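Local coordinates for protein pectate lyase 1 (Juniperus ashei, PDB 1PXZ) that has low pectate lyase activity, cleaving polygalacturonate by calcium-dependent elimination, and is the major allergen of cedar pollen, at residues A[6-11]-A[93-98]; A[17-22]-A[38-43]; A[107-112]-A[146-151]; A[133-136]-A[141-144]; A[237-242]-A[319-324]. One frame throughout, in Å; residues are numbered along the deposited sequence.

Contact 1 of 5, residues A[6-11]-A[93-98]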
# COMPACT_ATOMS: atom_id res chain seq x y z
N SER A 6 1.78 -6.51 -17.16
CA SER A 6 2.09 -7.23 -18.41
C SER A 6 2.42 -8.70 -18.16
O SER A 6 2.20 -9.56 -19.01
CB SER A 6 3.24 -6.55 -19.16
OG SER A 6 4.44 -6.80 -18.43
N CYS A 7 2.94 -8.97 -16.99
CA CYS A 7 3.43 -10.28 -16.58
C CYS A 7 2.27 -11.24 -16.39
O CYS A 7 2.44 -12.42 -16.73
CB CYS A 7 4.26 -10.12 -15.31
SG CYS A 7 4.78 -11.62 -14.45
N TRP A 8 1.11 -10.83 -15.90
CA TRP A 8 0.03 -11.81 -15.70
C TRP A 8 -1.19 -11.53 -16.55
O TRP A 8 -2.17 -12.29 -16.59
CB TRP A 8 -0.36 -11.86 -14.22
CG TRP A 8 -0.94 -10.61 -13.68
CD1 TRP A 8 -0.19 -9.59 -13.14
CD2 TRP A 8 -2.30 -10.18 -13.59
NE1 TRP A 8 -1.00 -8.56 -12.73
CE2 TRP A 8 -2.31 -8.90 -12.99
CE3 TRP A 8 -3.53 -10.75 -13.96
CZ2 TRP A 8 -3.49 -8.20 -12.76
CZ3 TRP A 8 -4.71 -10.05 -13.73
CH2 TRP A 8 -4.67 -8.79 -13.13
N ARG A 9 -1.18 -10.43 -17.29
CA ARG A 9 -2.29 -10.19 -18.21
C ARG A 9 -1.92 -10.35 -19.68
O ARG A 9 -2.78 -10.19 -20.54
CB ARG A 9 -2.83 -8.76 -17.99
CG ARG A 9 -2.98 -8.44 -16.51
CD ARG A 9 -3.77 -7.17 -16.26
NE ARG A 9 -5.20 -7.34 -16.52
CZ ARG A 9 -6.12 -6.44 -16.16
NH1 ARG A 9 -5.76 -5.31 -15.54
NH2 ARG A 9 -7.39 -6.68 -16.44
N GLY A 10 -0.68 -10.66 -20.02
CA GLY A 10 -0.27 -10.77 -21.41
C GLY A 10 -0.57 -12.10 -22.08
O GLY A 10 -1.13 -12.12 -23.18
N ASP A 11 -0.21 -13.24 -21.49
CA ASP A 11 -0.56 -14.50 -22.18
C ASP A 11 -1.09 -15.48 -21.13
O ASP A 11 -0.64 -16.62 -21.03
CB ASP A 11 0.61 -15.10 -22.94
CG ASP A 11 1.75 -15.45 -22.01
OD1 ASP A 11 1.77 -14.83 -20.92
OD2 ASP A 11 2.56 -16.32 -22.37
N ASP A 93 -7.67 -12.10 -2.64
CA ASP A 93 -7.76 -11.80 -4.07
C ASP A 93 -9.20 -11.45 -4.44
O ASP A 93 -10.05 -12.36 -4.52
CB ASP A 93 -7.21 -13.01 -4.83
CG ASP A 93 -7.39 -13.03 -6.33
OD1 ASP A 93 -7.79 -12.04 -6.97
OD2 ASP A 93 -7.15 -14.09 -6.97
N GLY A 94 -9.51 -10.18 -4.69
CA GLY A 94 -10.85 -9.75 -5.08
C GLY A 94 -11.23 -9.83 -6.53
O GLY A 94 -12.28 -9.35 -6.96
N ARG A 95 -10.39 -10.42 -7.39
CA ARG A 95 -10.73 -10.52 -8.80
C ARG A 95 -11.95 -11.41 -8.96
O ARG A 95 -11.97 -12.47 -8.34
CB ARG A 95 -9.58 -11.09 -9.65
CG ARG A 95 -8.43 -10.05 -9.78
CD ARG A 95 -7.23 -10.73 -10.44
NE ARG A 95 -6.73 -11.85 -9.64
CZ ARG A 95 -5.69 -12.61 -9.98
NH1 ARG A 95 -5.04 -12.37 -11.12
NH2 ARG A 95 -5.30 -13.61 -9.19
N GLY A 96 -12.89 -10.94 -9.78
CA GLY A 96 -14.03 -11.79 -10.10
C GLY A 96 -15.21 -11.47 -9.21
O GLY A 96 -16.29 -12.03 -9.37
N ALA A 97 -15.02 -10.58 -8.25
CA ALA A 97 -16.11 -10.12 -7.41
C ALA A 97 -15.92 -8.66 -7.00
O ALA A 97 -14.82 -8.11 -7.04
CB ALA A 97 -16.22 -10.96 -6.14
N ASP A 98 -17.05 -8.06 -6.60
CA ASP A 98 -17.01 -6.71 -6.05
C ASP A 98 -16.97 -6.83 -4.54
O ASP A 98 -18.06 -6.96 -3.97
CB ASP A 98 -18.26 -5.93 -6.43
CG ASP A 98 -18.36 -5.70 -7.93
OD1 ASP A 98 -17.30 -5.80 -8.59
OD2 ASP A 98 -19.47 -5.43 -8.42
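Trp8 and Arg95 carry this contact, the indole reaching out from helix 5-9 and the guanidinium from the loop after strand 90-93, with the two side chains coming from opposite directions. The aromatic part comes down to one terminal nitrogen: Arg95 NH1 lies 3.5 Å from Trp8 CZ3 and almost as near CE3, on the benzo portion of the indole. Ring and guanidinium planes stand 83° apart, with the indole carbons at the edge of the guanidinium, and no flat stack forms. At 5.1 Å from Arg95 CZ to the centroid of the Trp8 six-membered ring, the cation-pi attraction is at most weak. CG of Arg9 covers one face of the indole.

The charged part is a side-on grip within 93-98. Arg95 NE holds Asp93 OD1 at 2.9 Å, and Arg95 NH2 holds Asp93 OD2 at 2.9 Å; a bend at chi3 (-62°) folds the arginine back far enough to use both. OD2 is also met by Arg18 and by Trp69 NE1, so this buried carboxylate probably stays ionised.

The backbone completes the set. Arg95 N reaches Asp93 OD1 at 3.1 Å, from the face opposite to the one NE uses, which closes an Asx turn. Gly94 to Ala97 follow as a type II turn with Gly96 at its positive-phi position. Together these are an Asx turn and a type II turn linking successive strands, 90-93 and 99-102, of a parallel beta-helix, met by Trp8 from the N-terminal helix.

Contact 2 of 5, residues A[17-22]-A[38-43]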
# COMPACT_ATOMS: atom_id res chain seq x y z
N ASN A 17 -6.08 -19.03 -14.00
CA ASN A 17 -4.76 -19.19 -13.39
C ASN A 17 -4.50 -18.07 -12.39
O ASN A 17 -3.60 -17.25 -12.57
CB ASN A 17 -3.71 -19.20 -14.49
CG ASN A 17 -2.33 -19.64 -14.07
OD1 ASN A 17 -1.46 -19.70 -14.95
ND2 ASN A 17 -2.11 -19.95 -12.80
N ARG A 18 -5.29 -18.04 -11.31
CA ARG A 18 -5.15 -16.90 -10.39
C ARG A 18 -3.75 -16.82 -9.80
O ARG A 18 -3.31 -15.72 -9.48
CB ARG A 18 -6.16 -16.97 -9.24
CG ARG A 18 -7.62 -16.70 -9.60
CD ARG A 18 -8.47 -17.00 -8.35
NE ARG A 18 -9.89 -16.73 -8.58
CZ ARG A 18 -10.44 -15.54 -8.39
NH1 ARG A 18 -9.68 -14.51 -7.97
NH2 ARG A 18 -11.74 -15.38 -8.62
N MET A 19 -3.01 -17.92 -9.60
CA MET A 19 -1.78 -17.71 -8.83
C MET A 19 -0.62 -17.21 -9.68
O MET A 19 0.48 -16.95 -9.19
CB MET A 19 -1.38 -19.02 -8.14
CG MET A 19 -2.44 -19.46 -7.11
SD MET A 19 -1.77 -20.83 -6.16
CE MET A 19 -2.98 -21.08 -4.88
N LYS A 20 -0.85 -17.04 -10.98
CA LYS A 20 0.20 -16.45 -11.81
C LYS A 20 0.55 -15.05 -11.31
O LYS A 20 1.70 -14.63 -11.41
CB LYS A 20 -0.25 -16.37 -13.26
CG LYS A 20 0.80 -15.86 -14.23
CD LYS A 20 0.37 -16.12 -15.66
CE LYS A 20 1.56 -15.95 -16.60
NZ LYS A 20 1.11 -15.41 -17.92
N LEU A 21 -0.45 -14.35 -10.77
CA LEU A 21 -0.22 -13.02 -10.17
C LEU A 21 1.00 -13.00 -9.27
O LEU A 21 1.80 -12.05 -9.27
CB LEU A 21 -1.48 -12.61 -9.39
CG LEU A 21 -1.39 -11.26 -8.67
CD1 LEU A 21 -1.36 -10.11 -9.66
CD2 LEU A 21 -2.55 -11.12 -7.68
N ALA A 22 1.19 -14.05 -8.48
CA ALA A 22 2.24 -14.02 -7.47
C ALA A 22 3.64 -14.07 -8.10
O ALA A 22 4.62 -13.79 -7.41
CB ALA A 22 2.08 -15.16 -6.48
N GLY A 38 -0.51 -22.67 -1.81
CA GLY A 38 -1.47 -23.09 -0.80
C GLY A 38 -2.74 -23.55 -1.49
O GLY A 38 -2.70 -23.62 -2.72
N ASP A 39 -3.80 -23.85 -0.74
CA ASP A 39 -5.07 -24.15 -1.39
C ASP A 39 -5.86 -22.87 -1.64
O ASP A 39 -5.68 -21.89 -0.92
CB ASP A 39 -5.97 -25.03 -0.51
CG ASP A 39 -5.25 -26.24 0.05
OD1 ASP A 39 -4.71 -27.01 -0.78
OD2 ASP A 39 -5.23 -26.42 1.28
N PHE A 40 -6.75 -22.91 -2.62
CA PHE A 40 -7.74 -21.85 -2.73
C PHE A 40 -8.74 -21.96 -1.58
O PHE A 40 -9.11 -23.08 -1.23
CB PHE A 40 -8.49 -21.92 -4.05
CG PHE A 40 -7.65 -21.56 -5.27
CD1 PHE A 40 -7.22 -20.26 -5.46
CD2 PHE A 40 -7.31 -22.53 -6.20
CE1 PHE A 40 -6.46 -19.93 -6.58
CE2 PHE A 40 -6.54 -22.21 -7.31
CZ PHE A 40 -6.11 -20.91 -7.49
N TYR A 41 -9.15 -20.84 -1.01
CA TYR A 41 -10.14 -20.73 0.05
C TYR A 41 -11.25 -19.80 -0.43
O TYR A 41 -11.00 -18.65 -0.80
CB TYR A 41 -9.53 -20.23 1.37
CG TYR A 41 -10.56 -20.00 2.47
CD1 TYR A 41 -10.91 -21.03 3.34
CD2 TYR A 41 -11.19 -18.78 2.67
CE1 TYR A 41 -11.85 -20.81 4.34
CE2 TYR A 41 -12.12 -18.54 3.65
CZ TYR A 41 -12.45 -19.59 4.49
OH TYR A 41 -13.38 -19.32 5.47
N THR A 42 -12.51 -20.24 -0.37
CA THR A 42 -13.57 -19.37 -0.87
C THR A 42 -14.39 -18.81 0.28
O THR A 42 -14.84 -19.57 1.14
CB THR A 42 -14.50 -20.11 -1.85
OG1 THR A 42 -13.74 -20.61 -2.96
CG2 THR A 42 -15.56 -19.15 -2.38
N VAL A 43 -14.55 -17.49 0.28
CA VAL A 43 -15.43 -16.81 1.22
C VAL A 43 -16.86 -16.94 0.69
O VAL A 43 -17.14 -16.43 -0.39
CB VAL A 43 -15.09 -15.32 1.43
CG1 VAL A 43 -16.07 -14.70 2.40
CG2 VAL A 43 -13.65 -15.19 1.92
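Met19 lays its methyl over one face of the Phe40 ring, offset toward the rim: CE is 4.2 Å from the ring centroid and 17° off the normal, a CH-pi contact. The sulfur follows obliquely, with Met19 SD 5.1 Å from the Phe40 centroid, and nearer the backbone Met19 CG packs on Phe40 CZ at 4.0 Å. The extended chain (chi3 172°) puts the methyl over the ring and also brings Met19 CE 3.3 Å from Gly38 O, two residues ahead of Phe40 in the same segment. Beside the methionine, the aliphatic stem of Arg18 slants against the ring, Arg18 CD lying 4.0 Å from Phe40 CE1.

This Met-aromatic contact joins the short 3-10 turn at 18-22 to strand 39-43, which lines up parallel with strand 68-72 at one end of the beta-helix. Further out, the turn is fixed by its own backbone bonds, Lys20 N to Asn17 O at 3.2 Å and Ala22 N to Met19 O at 3.1 Å, and these present Arg18 and Met19 side by side to the strand. The guanidinium of Arg18 runs on beyond the ring to Asp93. Trp69 of strand 68-72 also meets the Phe40 ring, planes at about 80°, and Met19 touches the same tryptophan. At the start of the strand, Asp39 points away from the turn, and its carboxylate makes a salt bridge with Lys66.

Contact 3 of 5, residues A[107-112]-A[146-151]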
# COMPACT_ATOMS: atom_id res chain seq x y z
N CYS A 107 -10.67 -2.41 9.63
CA CYS A 107 -10.26 -3.05 8.38
C CYS A 107 -9.09 -3.99 8.59
O CYS A 107 -9.15 -4.81 9.53
CB CYS A 107 -10.01 -1.94 7.34
SG CYS A 107 -11.61 -1.16 6.91
N LEU A 108 -8.05 -3.92 7.77
CA LEU A 108 -7.05 -4.98 7.69
C LEU A 108 -5.74 -4.64 8.40
O LEU A 108 -5.21 -3.53 8.27
CB LEU A 108 -6.69 -5.30 6.23
CG LEU A 108 -7.88 -5.70 5.34
CD1 LEU A 108 -7.40 -5.94 3.92
CD2 LEU A 108 -8.60 -6.90 5.93
N PHE A 109 -5.26 -5.64 9.13
CA PHE A 109 -4.10 -5.50 9.99
C PHE A 109 -3.14 -6.66 9.76
O PHE A 109 -3.54 -7.81 9.63
CB PHE A 109 -4.50 -5.45 11.47
CG PHE A 109 -5.24 -4.18 11.87
CD1 PHE A 109 -6.57 -3.98 11.50
CD2 PHE A 109 -4.61 -3.20 12.61
CE1 PHE A 109 -7.27 -2.83 11.83
CE2 PHE A 109 -5.29 -2.04 12.94
CZ PHE A 109 -6.60 -1.87 12.57
N MET A 110 -1.85 -6.34 9.73
CA MET A 110 -0.83 -7.38 9.66
C MET A 110 0.24 -7.07 10.70
O MET A 110 0.74 -5.93 10.74
CB MET A 110 -0.22 -7.45 8.26
CG MET A 110 -1.17 -8.07 7.22
SD MET A 110 -0.80 -7.37 5.60
CE MET A 110 -1.59 -5.75 5.78
N ARG A 111 0.56 -8.05 11.55
CA ARG A 111 1.55 -7.74 12.59
C ARG A 111 2.51 -8.92 12.75
O ARG A 111 2.10 -10.05 13.01
CB ARG A 111 0.88 -7.40 13.91
CG ARG A 111 1.86 -7.10 15.04
CD ARG A 111 1.34 -7.67 16.35
NE ARG A 111 0.06 -7.10 16.72
CZ ARG A 111 -0.85 -7.67 17.50
NH1 ARG A 111 -0.62 -8.86 18.03
NH2 ARG A 111 -1.99 -7.04 17.76
N LYS A 112 3.80 -8.68 12.58
CA LYS A 112 4.77 -9.76 12.71
C LYS A 112 4.46 -10.97 11.83
O LYS A 112 4.46 -12.11 12.30
CB LYS A 112 4.85 -10.21 14.18
CG LYS A 112 5.36 -9.12 15.11
CD LYS A 112 5.57 -9.69 16.51
CE LYS A 112 6.55 -8.84 17.31
NZ LYS A 112 6.93 -7.60 16.58
N HIS A 146 -5.82 -3.42 21.52
CA HIS A 146 -6.27 -2.09 21.93
C HIS A 146 -7.12 -1.44 20.85
O HIS A 146 -7.19 -1.93 19.72
CB HIS A 146 -5.07 -1.21 22.27
CG HIS A 146 -4.17 -0.84 21.13
ND1 HIS A 146 -3.10 -1.59 20.73
CD2 HIS A 146 -4.17 0.24 20.31
CE1 HIS A 146 -2.48 -1.02 19.71
NE2 HIS A 146 -3.12 0.10 19.43
N ALA A 147 -7.76 -0.32 21.17
CA ALA A 147 -8.47 0.47 20.16
C ALA A 147 -7.55 0.89 19.02
O ALA A 147 -6.47 1.44 19.28
CB ALA A 147 -9.07 1.71 20.82
N GLN A 148 -7.92 0.67 17.76
CA GLN A 148 -6.98 1.02 16.69
C GLN A 148 -7.51 2.12 15.77
O GLN A 148 -8.71 2.26 15.57
CB GLN A 148 -6.68 -0.17 15.78
CG GLN A 148 -6.31 -1.47 16.47
CD GLN A 148 -4.95 -1.37 17.13
OE1 GLN A 148 -4.84 -1.62 18.33
NE2 GLN A 148 -3.96 -1.00 16.32
N ASP A 149 -6.60 2.88 15.16
CA ASP A 149 -7.00 3.88 14.16
C ASP A 149 -7.78 3.23 13.02
O ASP A 149 -7.58 2.07 12.70
CB ASP A 149 -5.77 4.58 13.59
CG ASP A 149 -5.25 5.71 14.45
OD1 ASP A 149 -5.70 5.86 15.60
OD2 ASP A 149 -4.37 6.46 13.96
N GLY A 150 -8.65 4.00 12.40
CA GLY A 150 -9.41 3.62 11.23
C GLY A 150 -8.61 3.69 9.94
O GLY A 150 -8.94 4.45 9.03
N ASP A 151 -7.54 2.90 9.88
CA ASP A 151 -6.71 2.79 8.70
C ASP A 151 -7.22 1.67 7.81
O ASP A 151 -7.67 0.64 8.33
CB ASP A 151 -5.25 2.49 9.05
CG ASP A 151 -4.59 3.56 9.90
OD1 ASP A 151 -4.94 4.74 9.76
OD2 ASP A 151 -3.72 3.21 10.74
O HOH W 1 -9.31 -0.15 10.52
O HOH W 2 -5.63 -1.12 9.29
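Phe109 and Gln148 make the tight part of this contact. The end of the ring presses on the stem of the glutamine, with Phe109 CZ 3.6 Å from Gln148 CB and Phe109 CE2 3.7 Å from Gln148 CG. Gln148 bends at chi2 (-69°), which keeps CG as well as CB against the ring. At the ring's edge, close to its plane, Asp149 O approaches Phe109 CZ at 4.1 Å. Tyr85 meets the phenyl ring from the neighbouring strand 84-85.

The other half is looser and bridged by water. Protein touches protein there through Cys107 CB and Asp151 O, 3.6 Å apart, while two waters do the polar work. Water 1 accepts from Cys107 N at 2.8 Å and donates to Asp151 O; water 2 donates to both Leu108 O and Asp151 O. The carbonyl of Asp151 thus takes two water protons, and water 2 also sits over the centre of one face of the Phe109 ring, 3.4 Å above its plane.

Gly150 is the centre of an inverse gamma turn that separates Asp149 from Asp151. Asp149 corresponds by similarity to a calcium ligand, together with Asp173 and Asp177, and the Asp151 side chain comes within about 3 Å of that of Asp173 while its OD1 accepts from Gly174 N. Such a cluster of aspartates beside a parallel beta-helix strand is consistent with the calcium site of a polysaccharide lyase family 1 enzyme.

Contact 4 of 5, residues A[133-136]-A[141-144]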
# COMPACT_ATOMS: atom_id res chain seq x y z
N ASP A 133 -11.46 -8.47 22.65
CA ASP A 133 -10.73 -9.69 22.30
C ASP A 133 -10.89 -10.03 20.82
O ASP A 133 -11.93 -9.81 20.17
CB ASP A 133 -11.26 -10.89 23.10
CG ASP A 133 -10.88 -10.86 24.57
OD1 ASP A 133 -9.79 -10.35 24.89
OD2 ASP A 133 -11.67 -11.37 25.40
N VAL A 134 -9.84 -10.61 20.25
CA VAL A 134 -9.85 -10.97 18.84
C VAL A 134 -9.03 -12.24 18.61
O VAL A 134 -7.97 -12.37 19.22
CB VAL A 134 -9.20 -9.90 17.94
CG1 VAL A 134 -9.36 -10.32 16.48
CG2 VAL A 134 -9.76 -8.51 18.14
N LEU A 135 -9.45 -13.14 17.73
CA LEU A 135 -8.60 -14.23 17.30
C LEU A 135 -7.52 -13.66 16.36
O LEU A 135 -7.78 -13.45 15.17
CB LEU A 135 -9.38 -15.37 16.63
CG LEU A 135 -8.48 -16.57 16.30
CD1 LEU A 135 -8.49 -17.59 17.43
CD2 LEU A 135 -8.88 -17.23 14.99
N VAL A 136 -6.35 -13.43 16.94
CA VAL A 136 -5.25 -12.82 16.19
C VAL A 136 -4.86 -13.77 15.08
O VAL A 136 -4.81 -13.40 13.91
CB VAL A 136 -4.07 -12.45 17.10
CG1 VAL A 136 -2.88 -12.00 16.27
CG2 VAL A 136 -4.45 -11.33 18.07
N GLY A 141 -4.22 -17.61 18.90
CA GLY A 141 -5.38 -17.62 19.78
C GLY A 141 -5.93 -16.24 20.03
O GLY A 141 -5.58 -15.26 19.37
N VAL A 142 -6.83 -16.16 21.02
CA VAL A 142 -7.55 -14.93 21.32
C VAL A 142 -6.74 -14.07 22.29
O VAL A 142 -6.16 -14.55 23.27
CB VAL A 142 -8.96 -15.24 21.88
CG1 VAL A 142 -9.74 -14.00 22.29
CG2 VAL A 142 -9.73 -16.03 20.83
N GLU A 143 -6.69 -12.78 21.96
CA GLU A 143 -5.90 -11.80 22.69
C GLU A 143 -6.62 -10.46 22.74
O GLU A 143 -7.34 -10.13 21.80
CB GLU A 143 -4.57 -11.52 22.00
CG GLU A 143 -3.59 -12.68 21.91
CD GLU A 143 -2.17 -12.15 21.80
OE1 GLU A 143 -1.86 -11.50 20.78
OE2 GLU A 143 -1.40 -12.38 22.76
N PRO A 144 -6.39 -9.67 23.77
CA PRO A 144 -7.01 -8.34 23.78
C PRO A 144 -6.30 -7.48 22.74
O PRO A 144 -5.08 -7.56 22.63
CB PRO A 144 -6.77 -7.85 25.20
CG PRO A 144 -5.60 -8.63 25.70
CD PRO A 144 -5.54 -9.92 24.94
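The carboxylate of Asp133 comes up beside the Pro144 ring, OD1 lying 3.6 Å from Pro144 CA, while its CB rests 3.6 Å from Val142 CG1, the two side chains crossing at about a right angle. These residues share one face of a two-stranded ribbon with Leu135, whose CD1 meets Val142 CG2 at 3.9 Å. Val134 and Glu143 point to the other face. Past Val134, the Val136 side chain crosses that of Glu143 obliquely, with Val136 CG2 3.8 Å from Glu143 OE1.

The ribbon is an antiparallel beta hairpin, strands 132-137 and 141-145, a two-stranded sheet of its own, apart from the parallel strands of the beta-helix. Val134 and Glu143 form its hydrogen-bonded pair: Val134 N to Glu143 O at 3.0 Å and Glu143 N to Val134 O at 3.1 Å. Toward the turn, Val136 N reaches Gly141 O at 3.1 Å, from above the carbonyl plane. The short strand segments run at 138° to each other, well off straight antiparallel, so the hairpin is strongly twisted. The side chains of Val134 and Leu135 touch helix 58-63, at Arg59 and Thr63.

Contact 5 of 5, residues A[237-242]-A[319-324]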
# COMPACT_ATOMS: atom_id res chain seq x y z
N LEU A 237 13.92 4.15 3.14
CA LEU A 237 14.09 4.42 1.72
C LEU A 237 12.80 4.17 0.97
O LEU A 237 12.24 3.08 1.14
CB LEU A 237 15.17 3.47 1.18
CG LEU A 237 15.41 3.30 -0.31
CD1 LEU A 237 15.85 4.62 -0.93
CD2 LEU A 237 16.47 2.23 -0.56
N VAL A 238 12.35 5.13 0.17
CA VAL A 238 11.15 4.87 -0.62
C VAL A 238 11.42 5.21 -2.09
O VAL A 238 11.83 6.35 -2.36
CB VAL A 238 9.93 5.69 -0.18
CG1 VAL A 238 8.69 5.12 -0.88
CG2 VAL A 238 9.74 5.67 1.32
N HIS A 239 11.17 4.27 -2.97
CA HIS A 239 11.23 4.50 -4.41
C HIS A 239 9.83 4.81 -4.93
O HIS A 239 8.95 3.94 -4.89
CB HIS A 239 11.85 3.30 -5.12
CG HIS A 239 12.06 3.47 -6.59
ND1 HIS A 239 11.94 2.46 -7.50
CD2 HIS A 239 12.40 4.60 -7.28
CE1 HIS A 239 12.18 2.92 -8.72
NE2 HIS A 239 12.47 4.22 -8.61
N VAL A 240 9.61 6.03 -5.39
CA VAL A 240 8.28 6.46 -5.87
C VAL A 240 8.32 6.55 -7.38
O VAL A 240 8.87 7.53 -7.91
CB VAL A 240 7.88 7.80 -5.24
CG1 VAL A 240 6.46 8.21 -5.65
CG2 VAL A 240 7.92 7.74 -3.71
N ALA A 241 7.76 5.56 -8.09
CA ALA A 241 8.00 5.46 -9.53
C ALA A 241 6.77 5.33 -10.40
O ALA A 241 5.93 4.46 -10.13
CB ALA A 241 8.87 4.20 -9.77
N ASN A 242 6.64 6.11 -11.46
CA ASN A 242 5.56 6.01 -12.44
C ASN A 242 4.17 6.00 -11.80
O ASN A 242 3.29 5.21 -12.16
CB ASN A 242 5.76 4.76 -13.29
CG ASN A 242 6.75 5.02 -14.42
OD1 ASN A 242 7.07 6.15 -14.80
ND2 ASN A 242 7.22 3.92 -14.96
N ASN A 319 20.18 2.98 -8.22
CA ASN A 319 20.87 1.70 -8.00
C ASN A 319 20.50 1.08 -6.66
O ASN A 319 21.28 1.02 -5.71
CB ASN A 319 22.38 1.89 -8.10
CG ASN A 319 23.07 0.61 -8.55
OD1 ASN A 319 24.16 0.66 -9.12
ND2 ASN A 319 22.44 -0.53 -8.29
N ILE A 320 19.25 0.61 -6.56
CA ILE A 320 18.75 0.13 -5.27
C ILE A 320 18.23 -1.30 -5.31
O ILE A 320 18.05 -1.85 -4.22
CB ILE A 320 17.62 1.08 -4.79
CG1 ILE A 320 16.44 1.24 -5.73
CG2 ILE A 320 18.22 2.46 -4.48
CD1 ILE A 320 15.24 1.99 -5.17
N TYR A 321 17.96 -1.85 -6.49
CA TYR A 321 17.32 -3.14 -6.69
C TYR A 321 18.28 -4.23 -7.17
O TYR A 321 19.15 -3.93 -7.98
CB TYR A 321 16.25 -3.03 -7.78
CG TYR A 321 15.04 -2.20 -7.41
CD1 TYR A 321 14.44 -2.35 -6.16
CD2 TYR A 321 14.51 -1.28 -8.30
CE1 TYR A 321 13.33 -1.60 -5.81
CE2 TYR A 321 13.40 -0.53 -7.96
CZ TYR A 321 12.81 -0.69 -6.71
OH TYR A 321 11.70 0.06 -6.35
N ASN A 322 18.10 -5.47 -6.74
CA ASN A 322 18.80 -6.62 -7.32
C ASN A 322 18.04 -7.13 -8.53
O ASN A 322 17.01 -6.61 -8.94
CB ASN A 322 19.01 -7.71 -6.27
CG ASN A 322 17.76 -8.40 -5.81
OD1 ASN A 322 16.83 -8.68 -6.56
ND2 ASN A 322 17.66 -8.73 -4.52
N SER A 323 18.50 -8.23 -9.13
CA SER A 323 17.91 -8.70 -10.37
C SER A 323 16.48 -9.21 -10.16
O SER A 323 15.70 -9.25 -11.11
CB SER A 323 18.74 -9.84 -10.99
OG SER A 323 20.00 -9.41 -11.45
N ASN A 324 16.18 -9.61 -8.92
CA ASN A 324 14.82 -10.12 -8.70
C ASN A 324 13.82 -8.99 -8.48
O ASN A 324 12.61 -9.25 -8.50
CB ASN A 324 14.80 -11.07 -7.50
CG ASN A 324 15.58 -12.37 -7.72
OD1 ASN A 324 16.36 -12.70 -6.84
ND2 ASN A 324 15.32 -13.02 -8.84
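Leu237 opens the contact, its CD2 lying 4.3 Å from CG2 of Ile320 in a light apolar touch; it is also the last residue of a segment, 230-237, that binds IgE from patients. Val238 turns away, and the next residue to face the 319-324 loop is His239, which does most of the work. Its CB packs on Ile320 CD1 at 3.6 Å, and its ND1 meets Tyr321 OH at 2.7 Å in a hydrogen bond in which either could be the donor. The hydroxyl approaches the imidazole at its edge, in the ring plane, whereas the two rings themselves meet obliquely with planes at 62°. An anti first torsion (chi1 -175°) swings the imidazole out to the tyrosine, and CB of Ala241 lies 3.6 Å above one face of it. Both nitrogens of the ring are engaged, since NE2 bonds Glu264.

On the loop, Ile320 CG1 covers the centre of one face of the Tyr321 ring, 3.9 Å above it. Tyr321 OH has a second partner in Thr216 OG1.

Around these residues, strand 237-241 runs between the parallel strands 214-218 and 260-264, which supply Thr216 and Glu264. Leu262 of the latter touches Leu237, His239 and Ile320, while Phe28 meets Ile320 and Tyr321, so the loop that follows strand 302-304 lies across the outside of three neighbouring beta-helix strands.

Contacts 1 and 2 form one unit, their centres 11 Å apart: Arg18 NH1 of contact 2 makes a salt bridge of 2.8 Å with Asp93 OD2 of contact 1, and both segments of contact 2 fall between those of contact 1 in sequence. Contacts 3 and 4 make a second pair, centres 13 Å apart, meeting by packing where Arg111 NH1 comes 4.0 Å from Glu143 OE1. Contact 3 holds Asp149 of the probable calcium site, with its Asp151 beside Asp173; the hairpin lies away from that site. The centres of contacts 1 and 3 are about 27 Å apart. Contact 5 lies across the chain's centre from contacts 3 and 4, at 27 and 37 Å between centres.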